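Side-chain contacts in archaeal flagellar ATP-binding protein FlaH (Methanocaldococcus jannaschii DSM 2661, PDB 4WIA), which is probably a component of the archaellum, an ATP-binding protein of P-loop NTPase fold thought to regulate flagellum assembly: residues 60-63 against 64-67; 71-74 against 75-78. One frame throughout, in Å; residues are numbered along the deposited sequence.

Interaction 1: residues 60-63 against 64-67; sequences YVST and QLTT. With SO4 (sulfate ion), chain F.
Ser62 turns its hydroxyl back on the residues that follow it, so that one oxygen receives two backbone N-H groups at the end of strand 58-62. Its OG lies 3.0 Å from Gln64 N and 2.9 Å from Leu65 N, and both bonds are nearly straight. The first of them defines an ST turn. OG stands anti to the backbone N (chi1 176°), which places the hydroxyl beside the carbonyl carbon, within reach of the N-H groups of Gln64 and Leu65. This buried part is compact, and Thr63 adds to it, its OG1 bonded to the backbone N of Ser128. The part formed by the Gln64 side chain is looser. Gln64, exposed and extended beyond CG, reaches toward the sulfate beside Lys40, and its NE2 donates to sulfate O2 at 2.8 Å, a bond bent to 140°. A water 2.6 Å from Thr63 OG1 is also weakly held by Gln64 NE2 at 3.3 Å. Lys40 NZ and Asn164 ND2 bind the same sulfate, probably a guest from the crystallisation liquor. A buried serine thus satisfies two amides of the turn, while an exposed amide beyond it meets an anion, consistent with the ATP-binding role inferred for Gln64.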
loop_
_atom_site.group_PDB
_atom_site.type_symbol
_atom_site.label_atom_id
_atom_site.label_comp_id
_atom_site.label_asym_id
_atom_site.label_seq_id
_atom_site.Cartn_x
_atom_site.Cartn_y
_atom_site.Cartn_z
ATOM N N TYR A 60 -10.365 -18.029 1.163
ATOM C CA TYR A 60 -10.190 -18.844 -0.025
ATOM C C TYR A 60 -10.546 -20.284 0.313
ATOM O O TYR A 60 -9.836 -20.905 1.076
ATOM C CB TYR A 60 -8.752 -18.705 -0.527
ATOM C CG TYR A 60 -8.496 -19.177 -1.958
ATOM C CD1 TYR A 60 -8.725 -20.474 -2.335
ATOM C CD2 TYR A 60 -8.005 -18.309 -2.913
ATOM C CE1 TYR A 60 -8.515 -20.923 -3.616
ATOM C CE2 TYR A 60 -7.756 -18.742 -4.214
ATOM C CZ TYR A 60 -8.000 -20.026 -4.569
ATOM O OH TYR A 60 -7.774 -20.509 -5.849
ATOM N N VAL A 61 -11.607 -20.816 -0.303
ATOM C CA VAL A 61 -12.051 -22.153 -0.085
ATOM C C VAL A 61 -11.663 -22.949 -1.324
ATOM O O VAL A 61 -12.160 -22.673 -2.401
ATOM C CB VAL A 61 -13.580 -22.211 0.087
ATOM C CG1 VAL A 61 -14.077 -23.650 0.358
ATOM C CG2 VAL A 61 -14.036 -21.286 1.193
ATOM N N SER A 62 -10.806 -23.947 -1.143
ATOM C CA SER A 62 -10.290 -24.767 -2.215
ATOM C C SER A 62 -10.754 -26.246 -2.063
ATOM O O SER A 62 -10.517 -26.856 -1.049
ATOM C CB SER A 62 -8.754 -24.775 -2.170
ATOM O OG SER A 62 -8.216 -25.650 -3.147
ATOM N N THR A 63 -11.295 -26.811 -3.131
ATOM C CA THR A 63 -11.528 -28.225 -3.232
ATOM C C THR A 63 -10.343 -28.998 -3.758
ATOM O O THR A 63 -10.479 -30.170 -4.046
ATOM C CB THR A 63 -12.697 -28.478 -4.202
ATOM O OG1 THR A 63 -12.459 -27.831 -5.461
ATOM C CG2 THR A 63 -13.961 -27.903 -3.617
ATOM N N GLN A 64 -9.184 -28.352 -3.944
ATOM C CA GLN A 64 -8.044 -29.009 -4.622
ATOM C C GLN A 64 -6.715 -29.016 -3.855
ATOM O O GLN A 64 -5.986 -29.970 -3.957
ATOM C CB GLN A 64 -7.838 -28.373 -5.999
ATOM C CG GLN A 64 -9.041 -28.554 -6.905
ATOM C CD GLN A 64 -8.838 -27.917 -8.259
ATOM O OE1 GLN A 64 -7.792 -27.360 -8.537
ATOM N NE2 GLN A 64 -9.872 -27.930 -9.079
ATOM N N LEU A 65 -6.416 -27.974 -3.095
ATOM C CA LEU A 65 -5.133 -27.837 -2.480
ATOM C C LEU A 65 -5.233 -27.760 -0.968
ATOM O O LEU A 65 -6.015 -26.978 -0.395
ATOM C CB LEU A 65 -4.441 -26.564 -2.996
ATOM C CG LEU A 65 -4.248 -26.433 -4.528
ATOM C CD1 LEU A 65 -3.641 -25.112 -4.888
ATOM C CD2 LEU A 65 -3.342 -27.556 -5.100
ATOM N N THR A 66 -4.359 -28.524 -0.324
ATOM C CA THR A 66 -4.122 -28.392 1.108
ATOM C C THR A 66 -3.457 -27.061 1.320
ATOM O O THR A 66 -3.062 -26.394 0.356
ATOM C CB THR A 66 -3.147 -29.444 1.648
ATOM O OG1 THR A 66 -1.907 -29.335 0.945
ATOM C CG2 THR A 66 -3.691 -30.845 1.510
ATOM N N THR A 67 -3.356 -26.654 2.582
ATOM C CA THR A 67 -2.705 -25.392 2.927
ATOM C C THR A 67 -1.253 -25.372 2.391
ATOM O O THR A 67 -0.816 -24.441 1.760
ATOM C CB THR A 67 -2.784 -25.137 4.444
ATOM O OG1 THR A 67 -4.163 -25.180 4.822
ATOM C CG2 THR A 67 -2.271 -23.765 4.827
HETATM S S SO4 F . -11.475 -27.517 -12.323
HETATM O O1 SO4 F . -11.668 -27.008 -13.690
HETATM O O2 SO4 F . -10.077 -27.844 -11.901
HETATM O O3 SO4 F . -12.242 -28.789 -12.405
HETATM O O4 SO4 F . -12.017 -26.601 -11.247
HETATM O O HOH W 1 -12.425 -29.446 -7.560
#

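Interaction 2: residues 71-74 against 75-78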
loop_
_atom_site.group_PDB
_atom_site.type_symbol
_atom_site.label_atom_id
_atom_site.label_comp_id
_atom_site.label_asym_id
_atom_site.label_seq_id
_atom_site.Cartn_x
_atom_site.Cartn_y
_atom_site.Cartn_z
ATOM N N ILE A 71 0.351 -22.724 -0.226
ATOM C CA ILE A 71 1.469 -21.855 0.027
ATOM C C ILE A 71 2.547 -22.014 -1.069
ATOM O O ILE A 71 3.089 -21.015 -1.553
ATOM C CB ILE A 71 2.047 -22.111 1.402
ATOM C CG1 ILE A 71 1.082 -21.590 2.460
ATOM C CG2 ILE A 71 3.417 -21.449 1.571
ATOM C CD1 ILE A 71 1.307 -22.259 3.793
ATOM N N LYS A 72 2.840 -23.256 -1.465
ATOM C CA LYS A 72 3.806 -23.471 -2.504
ATOM C C LYS A 72 3.334 -22.869 -3.818
ATOM O O LYS A 72 4.142 -22.300 -4.537
ATOM C CB LYS A 72 4.107 -24.949 -2.756
ATOM C CG LYS A 72 4.399 -25.700 -1.495
ATOM C CD LYS A 72 5.350 -26.817 -1.728
ATOM C CE LYS A 72 4.741 -28.178 -1.915
ATOM N NZ LYS A 72 5.757 -29.175 -1.477
ATOM N N GLN A 73 2.063 -23.083 -4.153
ATOM C CA GLN A 73 1.531 -22.619 -5.406
ATOM C C GLN A 73 1.564 -21.078 -5.457
ATOM O O GLN A 73 2.052 -20.504 -6.427
ATOM C CB GLN A 73 0.113 -23.096 -5.592
ATOM C CG GLN A 73 -0.680 -22.255 -6.564
ATOM C CD GLN A 73 -0.285 -22.481 -7.998
ATOM O OE1 GLN A 73 0.607 -23.264 -8.275
ATOM N NE2 GLN A 73 -0.961 -21.822 -8.930
HETATM N N MSE A 74 1.169 -20.437 -4.354
HETATM C CA MSE A 74 1.293 -18.989 -4.234
HETATM C C MSE A 74 2.755 -18.563 -4.302
HETATM O O MSE A 74 3.119 -17.632 -5.010
HETATM C CB MSE A 74 0.651 -18.446 -2.973
HETATM C CG MSE A 74 -0.803 -18.748 -3.018
HETATM SE SE MSE A 74 -1.794 -17.674 -4.325
HETATM C CE MSE A 74 -2.092 -16.070 -3.239
ATOM N N ASN A 75 3.638 -19.246 -3.625
ATOM C CA ASN A 75 5.032 -18.873 -3.683
ATOM C C ASN A 75 5.609 -19.015 -5.105
ATOM O O ASN A 75 6.461 -18.222 -5.535
ATOM C CB ASN A 75 5.839 -19.741 -2.716
ATOM C CG ASN A 75 7.290 -19.394 -2.755
ATOM O OD1 ASN A 75 8.094 -20.139 -3.289
ATOM N ND2 ASN A 75 7.635 -18.282 -2.171
ATOM N N SER A 76 5.129 -20.025 -5.831
ATOM C CA SER A 76 5.644 -20.334 -7.157
ATOM C C SER A 76 5.295 -19.196 -8.128
ATOM O O SER A 76 6.034 -18.943 -9.036
ATOM C CB SER A 76 5.062 -21.629 -7.706
ATOM O OG SER A 76 3.675 -21.467 -8.024
ATOM N N LEU A 77 4.184 -18.526 -7.877
ATOM C CA LEU A 77 3.774 -17.356 -8.627
ATOM C C LEU A 77 4.303 -16.032 -8.062
ATOM O O LEU A 77 4.022 -14.937 -8.605
ATOM C CB LEU A 77 2.244 -17.288 -8.640
ATOM C CG LEU A 77 1.621 -18.534 -9.262
ATOM C CD1 LEU A 77 0.122 -18.483 -9.200
ATOM C CD2 LEU A 77 2.051 -18.770 -10.692
ATOM N N ASN A 78 5.091 -16.098 -7.002
ATOM C CA ASN A 78 5.506 -14.884 -6.369
ATOM C C ASN A 78 4.352 -14.045 -5.899
ATOM O O ASN A 78 4.385 -12.824 -5.949
ATOM C CB ASN A 78 6.353 -14.076 -7.345
ATOM C CG ASN A 78 7.537 -13.485 -6.659
ATOM O OD1 ASN A 78 8.672 -14.082 -6.633
ATOM N ND2 ASN A 78 7.263 -12.429 -5.925
#
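Gln73, in the last turns of helix 67-76, and Leu77, four residues on, cross side chains over the helix surface. The backbone bonds come first: Asn75 N and Ser76 N bond to Ile71 O and Lys72 O, and Leu77 N reaches Gln73 O at a longer 3.2 Å. The chain then leaves the helix in a Schellman motif, with Asn78 at positive phi (58°) and its N bonded to Asn75 O at 2.9 Å. A side-chain bond is added by Ser76, whose OG donates to Gln73 O, though the 2.5 Å separation is short enough to be read with caution. Among side chains, the bend of Gln73 at chi2 (74°) brings NE2 to 3.5 Å from Leu77 CD1, and the same nitrogen donates to Gln45 OE1 of helix 40-53. Buried Met74, present as selenomethionine, packs on Gln45, Tyr79 and Ile81. Replacing Gln73 by an alanine would probably leave Gln45 OE1 without this amide donor and uncover the methyl of Leu77 that the amide borders. One amide group thus does two kinds of work, lying against the hydrocarbon of Leu77 while its N-H ties this helix to helix 40-53 through a polar bond.

Interactions 1 and 2 stand in series along the chain, their centres about 13 Å apart: the turn after strand 58-62 leads into helix 67-76, which interaction 2 closes. They do not touch each other, yet both face helix 40-53, whose first residues, Lys40 and Ser41, complete the probable P-loop. Measured side chain to side chain, Gln64 comes within about 4 Å of Ser41 and about 6 Å of Lys40, whereas Gln73 lies about 4 Å from Val42 and about 6 Å from Ser41. Gln45 of that helix is shared, being met by Tyr60 from the first region and by Gln73, Met74 and Leu77 from the second. Interaction 1 thus borders the probable nucleotide site directly, and interaction 2 flanks it.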